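Local coordinates for protein prolyl oligopeptidase (Novosphingobium capsulatum, PDB 1YR2) that probably hydrolyses oligopeptides on the carboxyl side of proline, and of alanine to a lesser extent, as a serine endopeptidase of the S9A family, at residues A215-D220 with A299-G304; H297-R300 with K305-P308; T310-D315 with V346-S351. All coordinates share one frame; numbering follows the deposited sequence.

Interaction 1: residues A215-D220 with A299-G304; sequences AWLGND and ARVTNG
L217 lays the end of its side chain over the methyl groups of V301 at the junction of two neighbouring blades of the beta-propeller domain. L217 directly follows strand 215-216, the first strand of its four-stranded antiparallel sheet. V301 belongs to strand 295-302, the third strand of the next sheet. The overlap is purely apolar, and the two side chains meet at a slant. L217 CD1 is 3.9 Å from V301 CG2 and 4.2 Å from V301 CG1, so one leucine methyl rests against both valine methyls.

The leucine reaches across because its CG is anti to the backbone N (chi1 -170°), which extends the side chain toward the other blade. V301 turns CG2 to the backbone N side, where CD1 of L217 meets it. V282 of strand 281-287 touches both residues, and I306 also packs on L217, which is buried.

W216, one residue earlier, faces the other way, onto the blade of strands 163-170 and 176-183. Its NE1 donates a hydrogen bond to A169 O there, and its ring packs on L176 and A178.

After V301 the chain reverses at N303 and G304. Both have positive phi (59° and 82°), as in a type I' beta turn. This turn brings the G304 carbonyl beside the leucine. Only van der Waals contact results, with L217 CD2 3.8 Å from G304 O.

Interaction 2: residues H297-R300 with K305-P308; sequences HVAR and KIGP
K305 begins the return strand of a beta hairpin at the outer edge of a propeller blade, and its backbone O lies 3.7 Å from R300 O. The lysine chain turns off to one side and takes no part.

I306 comes next. Its CG2 is anti to the backbone N and touches A299 CB at 3.8 Å. This is the apolar side-chain contact of the pair.

G307 supplies the direct backbone bond. Its N donates to R300 O over 2.7 Å, with an N-H...O angle of 155°. The two CA atoms are 5.2 Å apart here, the closest pair of the register.

P308 has no N-H to give, and its ring points away. The carbonyl groups of G307 and P308 both pass close to A299 CB. The pairing then continues through solvent: a water accepts from R300 N and donates to P308 O. It bridges a place where the two strands make no direct bond, at 2.9 Å from R300 N and 2.6 Å from P308 O.

Interaction 3: residues T310-D315 with V346-S351; sequences TALIPD and VDLSGS
The torsions of L312 and V346 point their methyl groups at each other across the boundary between two propeller blades. V346 holds CG1 anti to its own backbone N (chi1 -179°), which sends that methyl out toward L312. L312 has an unusual chi1 of -140°, away from the staggered positions. With this twist both of its methyls face the valine. The side chains therefore meet tip to tip: V346 CG1 sits 3.9 Å from L312 CD1 and equally 3.9 Å from L312 CD2. L348 adds a looser contact, its CD2 lying 4.3 Å from L312 CD2.

L312 stands where the chain turns a corner after strand 305-311, the last strand of its sheet. A classic beta bulge forms here, with L312 and I313 both set opposite V296 on the adjacent strand. V346 is near the end of strand 342-347, the third strand of the following sheet. F355 of strand 354-357 packs on both L312 and V346, and P353 on both L312 and L348. L312, V346 and L348 are all buried.

The loop that carries L348 is shaped by an Asx turn. D347 OD1 accepts from S349 N at 2.9 Å, with an N-H...O angle of 158°. The same oxygen takes the S349 hydroxyl, with OG 2.6 Å away, on its syn side. D347 OD2 is held separately by Q329 NE2. The carboxylate is thus gripped at both oxygens, which should fix its rotation and the path of the chain just after the strand.

Between the blades themselves the chemistry is entirely hydrocarbon. No directional bond sets the geometry there, so the fit rests on the shapes of two leucines and a valine and on their burial from water.

In the fold
All three interactions lie on the same side of the chain's centre, in the N-terminal beta-propeller domain. They centre on the sheet that contains strands 295-302 and 305-311. Interaction 2 is the hairpin inside that blade. Interaction 1 joins it to the preceding blade and interaction 3 to the following one. The centres of interactions 1 and 2 are about 9 Å apart, those of 2 and 3 are about 11 Å apart, and those of 1 and 3 are about 18 Å apart. Interactions 1 and 2 share A299 and R300. Interaction 3 opens later along the chain. One blade is thus packed against both neighbours, as successive blades are in a propeller.

Interaction 1: residues A215-D220 with A299-G304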
ATOM      1  N   ALA A 215     -22.650  14.113   3.777  1.00 13.60           N
ATOM      2  CA  ALA A 215     -23.616  13.509   2.856  1.00 12.83           C
ATOM      3  C   ALA A 215     -24.746  14.458   2.605  1.00 12.69           C
ATOM      4  O   ALA A 215     -25.496  14.807   3.524  1.00 12.41           O
ATOM      5  CB  ALA A 215     -24.165  12.218   3.410  1.00 13.79           C
ATOM      6  N   TRP A 216     -24.933  14.834   1.338  1.00 11.15           N
ATOM      7  CA  TRP A 216     -25.987  15.774   1.005  1.00 11.49           C
ATOM      8  C   TRP A 216     -27.337  15.055   0.972  1.00 11.98           C
ATOM      9  O   TRP A 216     -27.451  13.927   0.485  1.00 13.13           O
ATOM     10  CB  TRP A 216     -25.712  16.402  -0.369  1.00 11.02           C
ATOM     11  CG  TRP A 216     -24.644  17.457  -0.347  1.00  9.23           C
ATOM     12  CD1 TRP A 216     -23.299  17.280  -0.517  1.00  8.38           C
ATOM     13  CD2 TRP A 216     -24.826  18.855  -0.108  1.00  9.90           C
ATOM     14  NE1 TRP A 216     -22.642  18.479  -0.446  1.00 10.35           N
ATOM     15  CE2 TRP A 216     -23.551  19.465  -0.169  1.00 10.88           C
ATOM     16  CE3 TRP A 216     -25.944  19.659   0.108  1.00 11.60           C
ATOM     17  CZ2 TRP A 216     -23.362  20.827   0.015  1.00  9.15           C
ATOM     18  CZ3 TRP A 216     -25.775  20.990   0.287  1.00 11.68           C
ATOM     19  CH2 TRP A 216     -24.481  21.583   0.211  1.00 11.42           C
ATOM     20  N   LEU A 217     -28.345  15.728   1.515  1.00 12.21           N
ATOM     21  CA  LEU A 217     -29.726  15.336   1.416  1.00 14.51           C
ATOM     22  C   LEU A 217     -30.324  16.308   0.422  1.00 15.70           C
ATOM     23  O   LEU A 217     -30.693  17.416   0.771  1.00 17.88           O
ATOM     24  CB  LEU A 217     -30.372  15.416   2.772  1.00 15.71           C
ATOM     25  CG  LEU A 217     -31.755  14.824   2.901  1.00 19.60           C
ATOM     26  CD1 LEU A 217     -31.693  13.353   3.148  1.00 22.03           C
ATOM     27  CD2 LEU A 217     -32.522  15.560   4.002  1.00 21.36           C
ATOM     28  N   GLY A 218     -30.344  15.913  -0.824  1.00 17.76           N
ATOM     29  CA  GLY A 218     -30.673  16.807  -1.930  1.00 18.21           C
ATOM     30  C   GLY A 218     -29.677  17.944  -2.104  1.00 17.81           C
ATOM     31  O   GLY A 218     -28.472  17.718  -1.982  1.00 16.81           O
ATOM     32  N   ASN A 219     -30.171  19.145  -2.438  1.00 16.85           N
ATOM     33  CA  ASN A 219     -29.295  20.269  -2.791  1.00 17.46           C
ATOM     34  C   ASN A 219     -29.085  21.330  -1.737  1.00 17.53           C
ATOM     35  O   ASN A 219     -28.266  22.214  -1.947  1.00 19.56           O
ATOM     36  CB  ASN A 219     -29.787  20.901  -4.095  1.00 17.92           C
ATOM     37  CG  ASN A 219     -29.966  19.841  -5.192  1.00 20.33           C
ATOM     38  OD1 ASN A 219     -29.071  19.056  -5.422  1.00 24.51           O
ATOM     39  ND2 ASN A 219     -31.091  19.818  -5.820  1.00 24.49           N
ATOM     40  N   ASP A 220     -29.751  21.220  -0.596  1.00 17.50           N
ATOM     41  CA  ASP A 220     -29.725  22.287   0.409  1.00 17.96           C
ATOM     42  C   ASP A 220     -29.752  21.809   1.826  1.00 16.35           C
ATOM     43  O   ASP A 220     -30.197  22.550   2.710  1.00 16.20           O
ATOM     44  CB  ASP A 220     -30.927  23.208   0.204  1.00 19.10           C
ATOM     45  CG  ASP A 220     -32.234  22.456   0.280  1.00 23.42           C
ATOM     46  OD1 ASP A 220     -32.241  21.270   0.700  1.00 27.24           O
ATOM     47  OD2 ASP A 220     -33.316  22.958  -0.069  1.00 33.32           O
ATOM     48  N   ALA A 299     -33.364   5.020   6.801  1.00 12.14           N
ATOM     49  CA  ALA A 299     -34.520   5.881   6.888  1.00 12.08           C
ATOM     50  C   ALA A 299     -34.900   6.284   5.511  1.00 11.61           C
ATOM     51  O   ALA A 299     -34.085   6.757   4.733  1.00  9.48           O
ATOM     52  CB  ALA A 299     -34.245   7.097   7.711  1.00 12.45           C
ATOM     53  N   ARG A 300     -36.173   6.129   5.221  1.00 11.26           N
ATOM     54  CA  ARG A 300     -36.752   6.572   3.958  1.00 12.99           C
ATOM     55  C   ARG A 300     -36.861   8.112   3.853  1.00 13.35           C
ATOM     56  O   ARG A 300     -37.365   8.795   4.755  1.00 14.87           O
ATOM     57  CB  ARG A 300     -38.137   5.921   3.802  1.00 12.51           C
ATOM     58  CG  ARG A 300     -38.850   6.236   2.529  1.00 14.47           C
ATOM     59  CD  ARG A 300     -40.271   5.621   2.490  1.00 16.76           C
ATOM     60  NE  ARG A 300     -40.212   4.161   2.564  1.00 17.49           N
ATOM     61  CZ  ARG A 300     -40.272   3.318   1.535  1.00 22.40           C
ATOM     62  NH1 ARG A 300     -40.439   3.747   0.285  1.00 27.86           N
ATOM     63  NH2 ARG A 300     -40.193   2.014   1.763  1.00 22.50           N
ATOM     64  N   VAL A 301     -36.434   8.652   2.719  1.00 13.87           N
ATOM     65  CA  VAL A 301     -36.569  10.081   2.428  1.00 14.83           C
ATOM     66  C   VAL A 301     -37.725  10.251   1.427  1.00 14.87           C
ATOM     67  O   VAL A 301     -37.763   9.602   0.389  1.00 14.96           O
ATOM     68  CB  VAL A 301     -35.280  10.664   1.842  1.00 15.15           C
ATOM     69  CG1 VAL A 301     -35.398  12.172   1.640  1.00 16.87           C
ATOM     70  CG2 VAL A 301     -34.096  10.344   2.724  1.00 13.32           C
ATOM     71  N   THR A 302     -38.708  11.040   1.813  1.00 15.66           N
ATOM     72  CA  THR A 302     -39.900  11.311   0.987  1.00 17.35           C
ATOM     73  C   THR A 302     -40.065  12.812   1.005  1.00 17.54           C
ATOM     74  O   THR A 302     -40.252  13.385   2.080  1.00 17.11           O
ATOM     75  CB  THR A 302     -41.179  10.681   1.602  1.00 17.68           C
ATOM     76  OG1 THR A 302     -40.975   9.286   1.869  1.00 19.72           O
ATOM     77  CG2 THR A 302     -42.362  10.701   0.570  1.00 18.06           C
ATOM     78  N   ASN A 303     -39.974  13.442  -0.160  1.00 20.34           N
ATOM     79  CA  ASN A 303     -40.216  14.897  -0.315  1.00 21.17           C
ATOM     80  C   ASN A 303     -39.284  15.757   0.540  1.00 20.44           C
ATOM     81  O   ASN A 303     -39.706  16.717   1.133  1.00 19.50           O
ATOM     82  CB  ASN A 303     -41.658  15.248   0.025  1.00 22.25           C
ATOM     83  CG  ASN A 303     -42.655  14.577  -0.887  1.00 26.21           C
ATOM     84  OD1 ASN A 303     -42.493  14.594  -2.103  1.00 30.78           O
ATOM     85  ND2 ASN A 303     -43.709  13.999  -0.306  1.00 30.95           N
ATOM     86  N   GLY A 304     -38.021  15.362   0.628  1.00 19.88           N
ATOM     87  CA  GLY A 304     -37.028  16.104   1.368  1.00 19.48           C
ATOM     88  C   GLY A 304     -37.012  15.861   2.859  1.00 19.30           C
ATOM     89  O   GLY A 304     -36.188  16.469   3.563  1.00 20.67           O
TER

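Interaction 2: residues H297-R300 with K305-P308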
ATOM      1  N   HIS A 297     -28.582   1.098  10.121  1.00 10.73           N
ATOM      2  CA  HIS A 297     -29.914   1.644  10.225  1.00 11.30           C
ATOM      3  C   HIS A 297     -30.275   2.408   8.941  1.00 11.86           C
ATOM      4  O   HIS A 297     -29.377   2.943   8.263  1.00 10.56           O
ATOM      5  CB  HIS A 297     -30.041   2.590  11.413  1.00 10.51           C
ATOM      6  CG  HIS A 297     -29.951   1.914  12.742  1.00 11.55           C
ATOM      7  ND1 HIS A 297     -28.781   1.395  13.237  1.00 14.56           N
ATOM      8  CD2 HIS A 297     -30.911   1.638  13.665  1.00 15.98           C
ATOM      9  CE1 HIS A 297     -29.018   0.848  14.424  1.00 14.02           C
ATOM     10  NE2 HIS A 297     -30.304   0.972  14.702  1.00 12.86           N
ATOM     11  N   VAL A 298     -31.560   2.418   8.578  1.00 11.46           N
ATOM     12  CA  VAL A 298     -31.993   3.096   7.347  1.00 12.47           C
ATOM     13  C   VAL A 298     -33.196   3.996   7.624  1.00 13.56           C
ATOM     14  O   VAL A 298     -33.928   3.778   8.574  1.00 14.09           O
ATOM     15  CB  VAL A 298     -32.334   2.115   6.202  1.00 13.01           C
ATOM     16  CG1 VAL A 298     -31.096   1.314   5.847  1.00 13.96           C
ATOM     17  CG2 VAL A 298     -33.506   1.220   6.551  1.00 15.46           C
ATOM     18  N   ALA A 299     -33.364   5.020   6.801  1.00 12.14           N
ATOM     19  CA  ALA A 299     -34.520   5.881   6.888  1.00 12.08           C
ATOM     20  C   ALA A 299     -34.900   6.284   5.511  1.00 11.61           C
ATOM     21  O   ALA A 299     -34.085   6.757   4.733  1.00  9.48           O
ATOM     22  CB  ALA A 299     -34.245   7.097   7.711  1.00 12.45           C
ATOM     23  N   ARG A 300     -36.173   6.129   5.221  1.00 11.26           N
ATOM     24  CA  ARG A 300     -36.752   6.572   3.958  1.00 12.99           C
ATOM     25  C   ARG A 300     -36.861   8.112   3.853  1.00 13.35           C
ATOM     26  O   ARG A 300     -37.365   8.795   4.755  1.00 14.87           O
ATOM     27  CB  ARG A 300     -38.137   5.921   3.802  1.00 12.51           C
ATOM     28  CG  ARG A 300     -38.850   6.236   2.529  1.00 14.47           C
ATOM     29  CD  ARG A 300     -40.271   5.621   2.490  1.00 16.76           C
ATOM     30  NE  ARG A 300     -40.212   4.161   2.564  1.00 17.49           N
ATOM     31  CZ  ARG A 300     -40.272   3.318   1.535  1.00 22.40           C
ATOM     32  NH1 ARG A 300     -40.439   3.747   0.285  1.00 27.86           N
ATOM     33  NH2 ARG A 300     -40.193   2.014   1.763  1.00 22.50           N
ATOM     34  N   LYS A 305     -37.912  15.008   3.350  1.00 19.02           N
ATOM     35  CA  LYS A 305     -38.090  14.756   4.778  1.00 19.17           C
ATOM     36  C   LYS A 305     -37.648  13.338   5.129  1.00 17.92           C
ATOM     37  O   LYS A 305     -38.008  12.380   4.479  1.00 15.46           O
ATOM     38  CB  LYS A 305     -39.563  14.939   5.172  1.00 20.89           C
ATOM     39  CG  LYS A 305     -40.057  16.418   5.051  1.00 24.72           C
ATOM     40  CD  LYS A 305     -41.297  16.755   5.924  1.00 30.00           C
ATOM     41  CE  LYS A 305     -40.953  16.945   7.445  1.00 31.30           C
ATOM     42  NZ  LYS A 305     -40.822  15.628   8.202  1.00 33.30           N
ATOM     43  N   ILE A 306     -36.855  13.226   6.178  1.00 17.43           N
ATOM     44  CA  ILE A 306     -36.336  11.928   6.625  1.00 16.64           C
ATOM     45  C   ILE A 306     -37.347  11.229   7.500  1.00 15.32           C
ATOM     46  O   ILE A 306     -37.776  11.755   8.520  1.00 16.16           O
ATOM     47  CB  ILE A 306     -35.035  12.150   7.425  1.00 16.56           C
ATOM     48  CG1 ILE A 306     -33.989  12.779   6.526  1.00 18.62           C
ATOM     49  CG2 ILE A 306     -34.543  10.826   7.982  1.00 17.19           C
ATOM     50  CD1 ILE A 306     -32.760  13.191   7.220  1.00 20.77           C
ATOM     51  N   GLY A 307     -37.712  10.011   7.148  1.00 15.12           N
ATOM     52  CA  GLY A 307     -38.666   9.265   7.924  1.00 14.76           C
ATOM     53  C   GLY A 307     -38.043   8.627   9.163  1.00 15.46           C
ATOM     54  O   GLY A 307     -36.890   8.888   9.517  1.00 14.83           O
ATOM     55  N   PRO A 308     -38.810   7.788   9.839  1.00 16.97           N
ATOM     56  CA  PRO A 308     -38.309   7.099  11.036  1.00 17.09           C
ATOM     57  C   PRO A 308     -37.073   6.254  10.705  1.00 17.41           C
ATOM     58  O   PRO A 308     -37.017   5.643   9.647  1.00 17.64           O
ATOM     59  CB  PRO A 308     -39.487   6.204  11.449  1.00 17.88           C
ATOM     60  CG  PRO A 308     -40.640   6.695  10.759  1.00 18.12           C
ATOM     61  CD  PRO A 308     -40.205   7.412   9.516  1.00 17.42           C
TER
HETATM   62  O   HOH W   1     -37.977   5.353   7.293  1.00 23.88           O

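Interaction 3: residues T310-D315 with V346-S351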
ATOM      1  N   THR A 310     -34.915   3.043  11.170  1.00 17.72           N
ATOM      2  CA  THR A 310     -35.127   1.651  11.621  1.00 19.13           C
ATOM      3  C   THR A 310     -33.892   0.834  11.443  1.00 17.56           C
ATOM      4  O   THR A 310     -33.088   1.080  10.562  1.00 16.28           O
ATOM      5  CB  THR A 310     -36.207   0.945  10.829  1.00 19.68           C
ATOM      6  OG1 THR A 310     -36.014   1.228   9.446  1.00 22.52           O
ATOM      7  CG2 THR A 310     -37.607   1.447  11.189  1.00 22.60           C
ATOM      8  N   ALA A 311     -33.763  -0.189  12.264  1.00 17.95           N
ATOM      9  CA  ALA A 311     -32.600  -1.037  12.265  1.00 16.98           C
ATOM     10  C   ALA A 311     -32.727  -2.041  11.144  1.00 18.34           C
ATOM     11  O   ALA A 311     -33.724  -2.732  11.067  1.00 18.42           O
ATOM     12  CB  ALA A 311     -32.519  -1.778  13.604  1.00 18.70           C
ATOM     13  N   LEU A 312     -31.730  -2.135  10.278  1.00 17.39           N
ATOM     14  CA  LEU A 312     -31.741  -3.186   9.254  1.00 16.61           C
ATOM     15  C   LEU A 312     -30.857  -4.352   9.699  1.00 16.03           C
ATOM     16  O   LEU A 312     -31.213  -5.478   9.548  1.00 14.48           O
ATOM     17  CB  LEU A 312     -31.200  -2.597   7.961  1.00 17.64           C
ATOM     18  CG  LEU A 312     -31.737  -2.867   6.566  1.00 19.96           C
ATOM     19  CD1 LEU A 312     -30.630  -2.762   5.544  1.00 20.16           C
ATOM     20  CD2 LEU A 312     -32.581  -4.124   6.416  1.00 20.77           C
ATOM     21  N   ILE A 313     -29.662  -4.054  10.186  1.00 14.93           N
ATOM     22  CA  ILE A 313     -28.739  -5.036  10.758  1.00 15.93           C
ATOM     23  C   ILE A 313     -28.506  -4.539  12.187  1.00 15.86           C
ATOM     24  O   ILE A 313     -27.747  -3.623  12.403  1.00 14.09           O
ATOM     25  CB  ILE A 313     -27.385  -5.039   9.975  1.00 15.67           C
ATOM     26  CG1 ILE A 313     -27.566  -5.410   8.504  1.00 17.11           C
ATOM     27  CG2 ILE A 313     -26.318  -5.921  10.692  1.00 16.37           C
ATOM     28  CD1 ILE A 313     -28.096  -6.810   8.230  1.00 20.12           C
ATOM     29  N   PRO A 314     -29.258  -5.049  13.152  1.00 17.37           N
ATOM     30  CA  PRO A 314     -29.232  -4.461  14.503  1.00 18.00           C
ATOM     31  C   PRO A 314     -28.044  -4.836  15.396  1.00 18.91           C
ATOM     32  O   PRO A 314     -27.809  -4.142  16.400  1.00 19.62           O
ATOM     33  CB  PRO A 314     -30.548  -4.963  15.133  1.00 19.13           C
ATOM     34  CG  PRO A 314     -30.947  -6.161  14.343  1.00 19.56           C
ATOM     35  CD  PRO A 314     -30.289  -6.070  13.004  1.00 17.94           C
ATOM     36  N   ASP A 315     -27.352  -5.915  15.107  1.00 19.52           N
ATOM     37  CA  ASP A 315     -26.286  -6.395  15.997  1.00 21.58           C
ATOM     38  C   ASP A 315     -24.921  -6.250  15.340  1.00 21.18           C
ATOM     39  O   ASP A 315     -24.795  -6.209  14.114  1.00 21.41           O
ATOM     40  CB  ASP A 315     -26.515  -7.847  16.422  1.00 22.58           C
ATOM     41  CG  ASP A 315     -27.870  -8.069  17.056  1.00 28.50           C
ATOM     42  OD1 ASP A 315     -28.223  -7.322  18.012  1.00 33.72           O
ATOM     43  OD2 ASP A 315     -28.664  -8.969  16.658  1.00 35.52           O
ATOM     44  N   VAL A 346     -30.489  -5.511  -0.588  1.00 11.17           N
ATOM     45  CA  VAL A 346     -31.634  -5.442   0.325  1.00 11.03           C
ATOM     46  C   VAL A 346     -32.759  -4.654  -0.342  1.00 12.37           C
ATOM     47  O   VAL A 346     -32.564  -3.517  -0.760  1.00 12.73           O
ATOM     48  CB  VAL A 346     -31.212  -4.742   1.579  1.00 11.16           C
ATOM     49  CG1 VAL A 346     -32.353  -4.664   2.577  1.00 13.57           C
ATOM     50  CG2 VAL A 346     -30.067  -5.478   2.153  1.00 10.64           C
ATOM     51  N   ASP A 347     -33.918  -5.271  -0.482  1.00 11.23           N
ATOM     52  CA  ASP A 347     -35.114  -4.636  -1.057  1.00 12.06           C
ATOM     53  C   ASP A 347     -36.024  -4.176   0.064  1.00 12.09           C
ATOM     54  O   ASP A 347     -36.409  -4.965   0.937  1.00 10.88           O
ATOM     55  CB  ASP A 347     -35.829  -5.642  -1.937  1.00 12.08           C
ATOM     56  CG  ASP A 347     -36.918  -5.014  -2.785  1.00 15.05           C
ATOM     57  OD1 ASP A 347     -37.854  -4.438  -2.213  1.00 20.34           O
ATOM     58  OD2 ASP A 347     -36.920  -5.058  -4.031  1.00 19.93           O
ATOM     59  N   LEU A 348     -36.293  -2.875   0.091  1.00 12.31           N
ATOM     60  CA  LEU A 348     -37.115  -2.288   1.124  1.00 13.27           C
ATOM     61  C   LEU A 348     -38.477  -1.843   0.638  1.00 13.62           C
ATOM     62  O   LEU A 348     -39.110  -1.044   1.311  1.00 14.30           O
ATOM     63  CB  LEU A 348     -36.365  -1.076   1.677  1.00 12.71           C
ATOM     64  CG  LEU A 348     -34.977  -1.392   2.238  1.00 13.70           C
ATOM     65  CD1 LEU A 348     -34.140  -0.120   2.448  1.00 14.21           C
ATOM     66  CD2 LEU A 348     -35.043  -2.150   3.520  1.00 16.40           C
ATOM     67  N   SER A 349     -38.909  -2.298  -0.533  1.00 13.55           N
ATOM     68  CA  SER A 349     -40.218  -1.907  -1.042  1.00 14.91           C
ATOM     69  C   SER A 349     -41.365  -2.624  -0.338  1.00 15.24           C
ATOM     70  O   SER A 349     -42.459  -2.114  -0.311  1.00 14.82           O
ATOM     71  CB  SER A 349     -40.330  -2.127  -2.547  1.00 15.97           C
ATOM     72  OG  SER A 349     -40.137  -3.486  -2.877  1.00 14.92           O
ATOM     73  N   GLY A 350     -41.092  -3.769   0.277  1.00 15.89           N
ATOM     74  CA  GLY A 350     -42.107  -4.575   0.949  1.00 16.37           C
ATOM     75  C   GLY A 350     -42.289  -4.122   2.376  1.00 16.45           C
ATOM     76  O   GLY A 350     -41.634  -3.200   2.807  1.00 16.32           O
ATOM     77  N   SER A 351     -43.187  -4.757   3.112  1.00 16.96           N
ATOM     78  CA  SER A 351     -43.374  -4.451   4.531  1.00 18.33           C
ATOM     79  C   SER A 351     -42.174  -4.845   5.386  1.00 18.76           C
ATOM     80  O   SER A 351     -41.940  -4.202   6.369  1.00 18.74           O
ATOM     81  CB  SER A 351     -44.669  -5.073   5.091  1.00 19.40           C
ATOM     82  OG  SER A 351     -44.806  -6.432   4.678  1.00 23.88           O
TER